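PDB 4LRL: HD domain protein from Enterococcus faecalis, which probably hydrolyses deoxyribonucleoside triphosphates such as dGTP to the nucleoside and triphosphate, and is regulated allosterically by the nucleotides it binds. Local coordinates for residues C[383-388]-C[443-448]; C[273-278]-C[348-353]. One frame throughout, in Å; residues are numbered along the deposited sequence.

Contact 1: C[383-388]-C[443-448]; sequences KYYTAI and YFPKEM. With DGT (2'-deoxyguanosine-5'-triphosphate), chain R.
Ala387 and Tyr443 hold each other through a pair of backbone hydrogen bonds. The bond from Tyr443 N to Ala387 O is short and nearly straight, 2.8 Å with 163° at the hydrogen; the return bond from Ala387 N to Tyr443 O is longer, 3.3 Å, and more bent. Tyr443 O also takes a CA-H...O contact of 3.0 Å from Thr386 CA. Next to this pair, Tyr385 O receives Phe444 CA at 3.5 Å and lies against Pro445 CD, while Tyr385 CB meets Pro445 CG at 3.9 Å. On one face of the sheet Ala387 CB sits by Tyr443 CB, and both side chains rest on helix 270-291, where Tyr443 OH bonds to Pro270 O. Tyr385 OH is tied to Asp342 OD2, and Thr386 OG1 bonds to Pro382 O and Arg372 NE. From the start of the 3-10 turn 446-448, Lys446 runs out extended, CG anti to the backbone N (chi1 -171°), and its NZ reaches O2G of the dGTP gamma-phosphate at 3.3 Å. This is an antiparallel hydrogen-bonded pair joining the central strand 441-444 to the outer strand 387-389 of a three-stranded sheet, beside the dGTP site.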
loop_
_atom_site.group_PDB
_atom_site.type_symbol
_atom_site.label_atom_id
_atom_site.label_comp_id
_atom_site.label_asym_id
_atom_site.label_seq_id
_atom_site.Cartn_x
_atom_site.Cartn_y
_atom_site.Cartn_z
ATOM N N LYS C 383 -31.525 27.964 -18.848
ATOM C CA LYS C 383 -31.440 28.270 -17.425
ATOM C C LYS C 383 -31.201 27.018 -16.565
ATOM O O LYS C 383 -30.635 27.120 -15.478
ATOM C CB LYS C 383 -32.673 29.024 -16.942
ATOM C CG LYS C 383 -32.831 30.404 -17.542
ATOM C CD LYS C 383 -33.398 31.393 -16.521
ATOM C CE LYS C 383 -33.848 32.706 -17.165
ATOM N NZ LYS C 383 -35.124 32.537 -17.907
ATOM N N TYR C 384 -31.614 25.853 -17.071
ATOM C CA TYR C 384 -31.533 24.589 -16.335
ATOM C C TYR C 384 -30.569 23.610 -16.967
ATOM O O TYR C 384 -30.096 22.677 -16.308
ATOM C CB TYR C 384 -32.917 23.943 -16.191
ATOM C CG TYR C 384 -33.936 24.865 -15.555
ATOM C CD1 TYR C 384 -34.751 25.674 -16.342
ATOM C CD2 TYR C 384 -34.059 24.954 -14.164
ATOM C CE1 TYR C 384 -35.672 26.535 -15.771
ATOM C CE2 TYR C 384 -34.983 25.820 -13.578
ATOM C CZ TYR C 384 -35.782 26.603 -14.395
ATOM O OH TYR C 384 -36.710 27.450 -13.845
ATOM N N TYR C 385 -30.257 23.822 -18.237
ATOM C CA TYR C 385 -29.414 22.876 -18.950
ATOM C C TYR C 385 -28.008 23.373 -19.261
ATOM O O TYR C 385 -27.237 22.663 -19.902
ATOM C CB TYR C 385 -30.140 22.339 -20.189
ATOM C CG TYR C 385 -31.249 21.406 -19.788
ATOM C CD1 TYR C 385 -32.572 21.853 -19.725
ATOM C CD2 TYR C 385 -30.969 20.088 -19.407
ATOM C CE1 TYR C 385 -33.594 21.000 -19.332
ATOM C CE2 TYR C 385 -31.985 19.224 -19.004
ATOM C CZ TYR C 385 -33.296 19.690 -18.971
ATOM O OH TYR C 385 -34.305 18.853 -18.568
ATOM N N THR C 386 -27.683 24.584 -18.798
ATOM C CA THR C 386 -26.336 25.132 -18.920
ATOM C C THR C 386 -25.926 25.798 -17.619
ATOM O O THR C 386 -26.763 26.143 -16.793
ATOM C CB THR C 386 -26.193 26.195 -20.065
ATOM O OG1 THR C 386 -26.834 27.428 -19.696
ATOM C CG2 THR C 386 -26.750 25.692 -21.383
ATOM N N ALA C 387 -24.626 25.987 -17.449
ATOM C CA ALA C 387 -24.103 26.736 -16.320
ATOM C C ALA C 387 -22.713 27.253 -16.623
ATOM O O ALA C 387 -22.059 26.806 -17.567
ATOM C CB ALA C 387 -24.072 25.867 -15.049
ATOM N N ILE C 388 -22.292 28.208 -15.800
ATOM C CA ILE C 388 -20.933 28.679 -15.735
ATOM C C ILE C 388 -20.522 28.502 -14.277
ATOM O O ILE C 388 -21.199 28.998 -13.380
ATOM C CB ILE C 388 -20.851 30.184 -16.123
ATOM C CG1 ILE C 388 -21.136 30.372 -17.613
ATOM C CG2 ILE C 388 -19.481 30.789 -15.747
ATOM C CD1 ILE C 388 -21.423 31.804 -18.003
ATOM N N TYR C 443 -21.212 24.562 -18.933
ATOM C CA TYR C 443 -21.800 23.242 -18.873
ATOM C C TYR C 443 -22.965 23.163 -19.832
ATOM O O TYR C 443 -23.700 24.123 -19.986
ATOM C CB TYR C 443 -22.232 22.911 -17.438
ATOM C CG TYR C 443 -21.091 22.438 -16.568
ATOM C CD1 TYR C 443 -20.326 23.338 -15.821
ATOM C CD2 TYR C 443 -20.767 21.089 -16.506
ATOM C CE1 TYR C 443 -19.257 22.886 -15.015
ATOM C CE2 TYR C 443 -19.708 20.632 -15.723
ATOM C CZ TYR C 443 -18.958 21.532 -14.983
ATOM O OH TYR C 443 -17.918 21.046 -14.218
ATOM N N PHE C 444 -23.130 22.010 -20.473
ATOM C CA PHE C 444 -24.176 21.831 -21.491
ATOM C C PHE C 444 -24.538 20.360 -21.610
ATOM O O PHE C 444 -23.741 19.495 -21.211
ATOM C CB PHE C 444 -23.710 22.367 -22.850
ATOM C CG PHE C 444 -22.353 21.872 -23.272
ATOM C CD1 PHE C 444 -22.216 20.663 -23.963
ATOM C CD2 PHE C 444 -21.207 22.612 -22.982
ATOM C CE1 PHE C 444 -20.953 20.200 -24.362
ATOM C CE2 PHE C 444 -19.942 22.159 -23.370
ATOM C CZ PHE C 444 -19.816 20.950 -24.062
ATOM N N PRO C 445 -25.738 20.062 -22.154
ATOM C CA PRO C 445 -26.096 18.652 -22.317
ATOM C C PRO C 445 -25.136 17.960 -23.262
ATOM O O PRO C 445 -24.773 18.520 -24.296
ATOM C CB PRO C 445 -27.507 18.707 -22.916
ATOM C CG PRO C 445 -28.026 20.054 -22.512
ATOM C CD PRO C 445 -26.832 20.947 -22.598
ATOM N N LYS C 446 -24.711 16.766 -22.873
ATOM C CA LYS C 446 -23.892 15.900 -23.713
ATOM C C LYS C 446 -24.493 15.730 -25.114
ATOM O O LYS C 446 -23.765 15.750 -26.114
ATOM C CB LYS C 446 -23.701 14.528 -23.048
ATOM C CG LYS C 446 -22.685 13.637 -23.753
ATOM C CD LYS C 446 -22.414 12.321 -23.012
ATOM C CE LYS C 446 -21.654 11.352 -23.919
ATOM N NZ LYS C 446 -20.927 10.272 -23.182
ATOM N N GLU C 447 -25.815 15.580 -25.184
ATOM C CA GLU C 447 -26.477 15.326 -26.470
ATOM C C GLU C 447 -26.290 16.438 -27.511
ATOM O O GLU C 447 -26.586 16.237 -28.690
ATOM C CB GLU C 447 -27.953 14.885 -26.326
ATOM C CG GLU C 447 -28.788 15.555 -25.245
ATOM C CD GLU C 447 -28.600 14.938 -23.862
ATOM O OE1 GLU C 447 -29.494 14.190 -23.411
ATOM O OE2 GLU C 447 -27.561 15.210 -23.225
ATOM N N MET C 448 -25.760 17.583 -27.079
ATOM C CA MET C 448 -25.402 18.667 -27.994
ATOM C C MET C 448 -24.243 18.278 -28.905
ATOM O O MET C 448 -24.118 18.805 -30.010
ATOM C CB MET C 448 -25.031 19.946 -27.234
ATOM C CG MET C 448 -26.187 20.657 -26.533
ATOM S SD MET C 448 -27.606 21.067 -27.576
ATOM C CE MET C 448 -26.883 22.199 -28.761
HETATM P PG DGT R . -17.174 9.815 -22.119
HETATM O O1G DGT R . -15.665 9.646 -22.096
HETATM O O2G DGT R . -17.685 10.559 -23.345
HETATM O O3G DGT R . -17.949 8.553 -21.775
HETATM O O3B DGT R . -17.570 10.816 -20.912
HETATM P PB DGT R . -16.567 11.198 -19.726
HETATM O O1B DGT R . -16.117 12.622 -19.919
HETATM O O2B DGT R . -15.547 10.103 -19.542
HETATM O O3A DGT R . -17.549 11.176 -18.459
HETATM P PA DGT R . -18.144 9.866 -17.750
HETATM O O1A DGT R . -19.566 10.196 -17.393
HETATM O O2A DGT R . -17.865 8.597 -18.488
HETATM O "O5'" DGT R . -17.334 9.827 -16.356
HETATM C "C5'" DGT R . -15.921 9.969 -16.263
HETATM C "C4'" DGT R . -15.344 8.902 -15.336
HETATM O "O4'" DGT R . -16.131 8.690 -14.152
HETATM C "C3'" DGT R . -15.336 7.541 -16.017
HETATM O "O3'" DGT R . -14.274 7.415 -16.981
HETATM C "C2'" DGT R . -15.260 6.578 -14.839
HETATM C "C1'" DGT R . -15.904 7.351 -13.686
HETATM N N9 DGT R . -17.175 6.732 -13.238
HETATM C C8 DGT R . -17.464 6.394 -11.965
HETATM N N7 DGT R . -18.708 5.853 -11.853
HETATM C C5 DGT R . -19.238 5.845 -13.090
HETATM C C6 DGT R . -20.516 5.399 -13.712
HETATM O O6 DGT R . -21.452 4.898 -13.057
HETATM N N1 DGT R . -20.672 5.562 -15.019
HETATM C C2 DGT R . -19.723 6.086 -15.802
HETATM N N2 DGT R . -19.997 6.194 -17.117
HETATM N N3 DGT R . -18.528 6.524 -15.321
HETATM C C4 DGT R . -18.229 6.423 -13.994
#

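Contact 2: C[273-278]-C[348-353]; sequences RGMEVI and LMRKPL. With DGT (2'-deoxyguanosine-5'-triphosphate), chain R.
Met275, Val277 and Ile278 carry the apolar contact from the helix, with no hydrogen bond crossing to 348-353. Met275 is bent at chi2 and chi3, which sets SD over the face of the Pro352 ring, 3.8 Å from Pro352 CB, and brings CE to 3.7 Å from Arg350 CA. Val277 CG1, anti to its own N (chi1 168°), meets Leu353 CD1 at 3.5 Å, the two side chains crossing at about a right angle. Ile278 CD1 lies 3.9 Å from Leu353 CG and 3.4 Å from Leu353 N. Gly274, without a side chain, lets the backbones approach, its CA 4.8 Å from Leu353 CA. Helix 270-291 backs the connection from helix 338-348 to strand 354-357, in which Arg350, with positive phi, is the first residue to depart from helical backbone angles. Arg350 makes the polar contacts of this segment with dGTP. Its extended chain carries the group out to the base, and the turn at chi4, -75°, lays one guanidinium face over the guanine, near N3, while NH2 donates to O1A at 2.7 Å and 167° and NH1 to O5' at 2.9 Å; a further NH1 bond to O1A is weak. Arg350 NE bonds to Phe78 O, steadying the flat group. Lys354 and Lys446 of this chain also bind the nucleotide, as do Lys38, Asn60, Gln65 and Arg68 of the second subunit, whose Arg69 donates to Leu348 O.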
loop_
_atom_site.group_PDB
_atom_site.type_symbol
_atom_site.label_atom_id
_atom_site.label_comp_id
_atom_site.label_asym_id
_atom_site.label_seq_id
_atom_site.Cartn_x
_atom_site.Cartn_y
_atom_site.Cartn_z
ATOM N N ARG C 273 -18.599 17.890 -10.921
ATOM C CA ARG C 273 -19.210 19.201 -10.971
ATOM C C ARG C 273 -20.410 19.260 -11.933
ATOM O O ARG C 273 -21.348 20.032 -11.710
ATOM C CB ARG C 273 -18.173 20.261 -11.303
ATOM C CG ARG C 273 -17.185 20.521 -10.166
ATOM C CD ARG C 273 -16.544 21.862 -10.382
ATOM N NE ARG C 273 -15.363 21.762 -11.221
ATOM C CZ ARG C 273 -14.890 22.740 -11.988
ATOM N NH1 ARG C 273 -15.506 23.918 -12.059
ATOM N NH2 ARG C 273 -13.794 22.524 -12.703
ATOM N N GLY C 274 -20.379 18.436 -12.979
ATOM C CA GLY C 274 -21.523 18.249 -13.867
ATOM C C GLY C 274 -22.760 17.733 -13.153
ATOM O O GLY C 274 -23.877 18.180 -13.425
ATOM N N MET C 275 -22.568 16.794 -12.228
ATOM C CA MET C 275 -23.689 16.245 -11.465
ATOM C C MET C 275 -24.208 17.264 -10.446
ATOM O O MET C 275 -25.413 17.342 -10.175
ATOM C CB MET C 275 -23.282 14.938 -10.783
ATOM C CG MET C 275 -23.076 13.778 -11.753
ATOM S SD MET C 275 -24.609 13.321 -12.594
ATOM C CE MET C 275 -25.518 12.540 -11.261
ATOM N N GLU C 276 -23.289 18.045 -9.889
ATOM C CA GLU C 276 -23.639 19.081 -8.941
ATOM C C GLU C 276 -24.493 20.165 -9.604
ATOM O O GLU C 276 -25.463 20.647 -9.009
ATOM C CB GLU C 276 -22.372 19.672 -8.327
ATOM C CG GLU C 276 -22.623 20.521 -7.104
ATOM C CD GLU C 276 -23.025 21.958 -7.441
ATOM O OE1 GLU C 276 -23.750 22.576 -6.622
ATOM O OE2 GLU C 276 -22.615 22.473 -8.512
ATOM N N VAL C 277 -24.143 20.538 -10.834
ATOM C CA VAL C 277 -24.942 21.486 -11.600
ATOM C C VAL C 277 -26.373 20.978 -11.778
ATOM O O VAL C 277 -27.317 21.745 -11.625
ATOM C CB VAL C 277 -24.288 21.860 -12.976
ATOM C CG1 VAL C 277 -25.276 22.602 -13.859
ATOM C CG2 VAL C 277 -23.044 22.725 -12.773
ATOM N N ILE C 278 -26.535 19.687 -12.073
ATOM C CA ILE C 278 -27.866 19.101 -12.223
ATOM C C ILE C 278 -28.641 19.118 -10.904
ATOM O O ILE C 278 -29.813 19.495 -10.871
ATOM C CB ILE C 278 -27.796 17.685 -12.832
ATOM C CG1 ILE C 278 -27.704 17.801 -14.352
ATOM C CG2 ILE C 278 -29.029 16.837 -12.449
ATOM C CD1 ILE C 278 -26.891 16.726 -14.959
ATOM N N LEU C 348 -30.600 10.862 -10.553
ATOM C CA LEU C 348 -30.700 9.482 -10.082
ATOM C C LEU C 348 -29.977 8.498 -10.994
ATOM O O LEU C 348 -29.386 7.535 -10.514
ATOM C CB LEU C 348 -32.161 9.069 -9.900
ATOM C CG LEU C 348 -32.921 9.791 -8.782
ATOM C CD1 LEU C 348 -34.426 9.597 -8.981
ATOM C CD2 LEU C 348 -32.468 9.353 -7.372
ATOM N N MET C 349 -30.022 8.760 -12.299
ATOM C CA MET C 349 -29.505 7.835 -13.325
ATOM C C MET C 349 -28.079 8.168 -13.829
ATOM O O MET C 349 -27.546 7.466 -14.699
ATOM C CB MET C 349 -30.482 7.756 -14.522
ATOM C CG MET C 349 -31.929 7.330 -14.196
ATOM S SD MET C 349 -32.030 6.143 -12.849
ATOM C CE MET C 349 -33.803 5.895 -12.680
ATOM N N ARG C 350 -27.483 9.233 -13.273
ATOM C CA ARG C 350 -26.136 9.711 -13.622
ATOM C C ARG C 350 -26.019 10.151 -15.081
ATOM O O ARG C 350 -25.471 9.436 -15.920
ATOM C CB ARG C 350 -25.044 8.685 -13.247
ATOM C CG ARG C 350 -23.613 9.235 -13.317
ATOM C CD ARG C 350 -22.563 8.143 -13.178
ATOM N NE ARG C 350 -21.181 8.644 -13.192
ATOM C CZ ARG C 350 -20.516 9.060 -14.276
ATOM N NH1 ARG C 350 -19.267 9.485 -14.159
ATOM N NH2 ARG C 350 -21.092 9.085 -15.474
ATOM N N LYS C 351 -26.546 11.337 -15.370
ATOM C CA LYS C 351 -26.444 11.931 -16.702
ATOM C C LYS C 351 -25.847 13.307 -16.529
ATOM O O LYS C 351 -26.569 14.299 -16.605
ATOM C CB LYS C 351 -27.811 12.071 -17.386
ATOM C CG LYS C 351 -28.697 10.840 -17.366
ATOM C CD LYS C 351 -28.167 9.761 -18.250
ATOM C CE LYS C 351 -29.179 8.625 -18.380
ATOM N NZ LYS C 351 -28.530 7.432 -18.979
ATOM N N PRO C 352 -24.529 13.379 -16.278
ATOM C CA PRO C 352 -24.012 14.707 -15.967
ATOM C C PRO C 352 -24.058 15.600 -17.197
ATOM O O PRO C 352 -24.084 15.100 -18.330
ATOM C CB PRO C 352 -22.565 14.448 -15.535
ATOM C CG PRO C 352 -22.323 12.941 -15.719
ATOM C CD PRO C 352 -23.460 12.392 -16.501
ATOM N N LEU C 353 -24.117 16.909 -16.963
ATOM C CA LEU C 353 -23.871 17.873 -18.020
ATOM C C LEU C 353 -22.398 17.778 -18.422
ATOM O O LEU C 353 -21.532 17.557 -17.575
ATOM C CB LEU C 353 -24.195 19.289 -17.543
ATOM C CG LEU C 353 -25.655 19.674 -17.275
ATOM C CD1 LEU C 353 -25.748 21.166 -16.995
ATOM C CD2 LEU C 353 -26.583 19.326 -18.435
HETATM P PG DGT R . -17.174 9.815 -22.119
HETATM O O1G DGT R . -15.665 9.646 -22.096
HETATM O O2G DGT R . -17.685 10.559 -23.345
HETATM O O3G DGT R . -17.949 8.553 -21.775
HETATM O O3B DGT R . -17.570 10.816 -20.912
HETATM P PB DGT R . -16.567 11.198 -19.726
HETATM O O1B DGT R . -16.117 12.622 -19.919
HETATM O O2B DGT R . -15.547 10.103 -19.542
HETATM O O3A DGT R . -17.549 11.176 -18.459
HETATM P PA DGT R . -18.144 9.866 -17.750
HETATM O O1A DGT R . -19.566 10.196 -17.393
HETATM O O2A DGT R . -17.865 8.597 -18.488
HETATM O "O5'" DGT R . -17.334 9.827 -16.356
HETATM C "C5'" DGT R . -15.921 9.969 -16.263
HETATM C "C4'" DGT R . -15.344 8.902 -15.336
HETATM O "O4'" DGT R . -16.131 8.690 -14.152
HETATM C "C3'" DGT R . -15.336 7.541 -16.017
HETATM O "O3'" DGT R . -14.274 7.415 -16.981
HETATM C "C2'" DGT R . -15.260 6.578 -14.839
HETATM C "C1'" DGT R . -15.904 7.351 -13.686
HETATM N N9 DGT R . -17.175 6.732 -13.238
HETATM C C8 DGT R . -17.464 6.394 -11.965
HETATM N N7 DGT R . -18.708 5.853 -11.853
HETATM C C5 DGT R . -19.238 5.845 -13.090
HETATM C C6 DGT R . -20.516 5.399 -13.712
HETATM O O6 DGT R . -21.452 4.898 -13.057
HETATM N N1 DGT R . -20.672 5.562 -15.019
HETATM C C2 DGT R . -19.723 6.086 -15.802
HETATM N N2 DGT R . -19.997 6.194 -17.117
HETATM N N3 DGT R . -18.528 6.524 -15.321
HETATM C C4 DGT R . -18.229 6.423 -13.994
#

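How the contacts relate
Following the chain, helix 270-291 comes first and contact 2 closes a largely helical excursion of 69 residues when 348-353 returns to it. Strand 354-357 and helix 361-377 follow, and only then does contact 1 open at 383-388, closing at 443-448 after 54 intervening residues. The two loops are therefore in series, neither nested nor crossed; strand 354-357 joins them by pairing with 441-444. In space they meet, with centres about 10 Å apart: the Tyr443 hydroxyl meets Arg273 CB and its ring Gly274, and Ala387 packs on Val277. Helix 270-291 packs on strands 387-389 and 441-444 and on the connection before 354-357, and Lys446 and Arg350 reach the same dGTP.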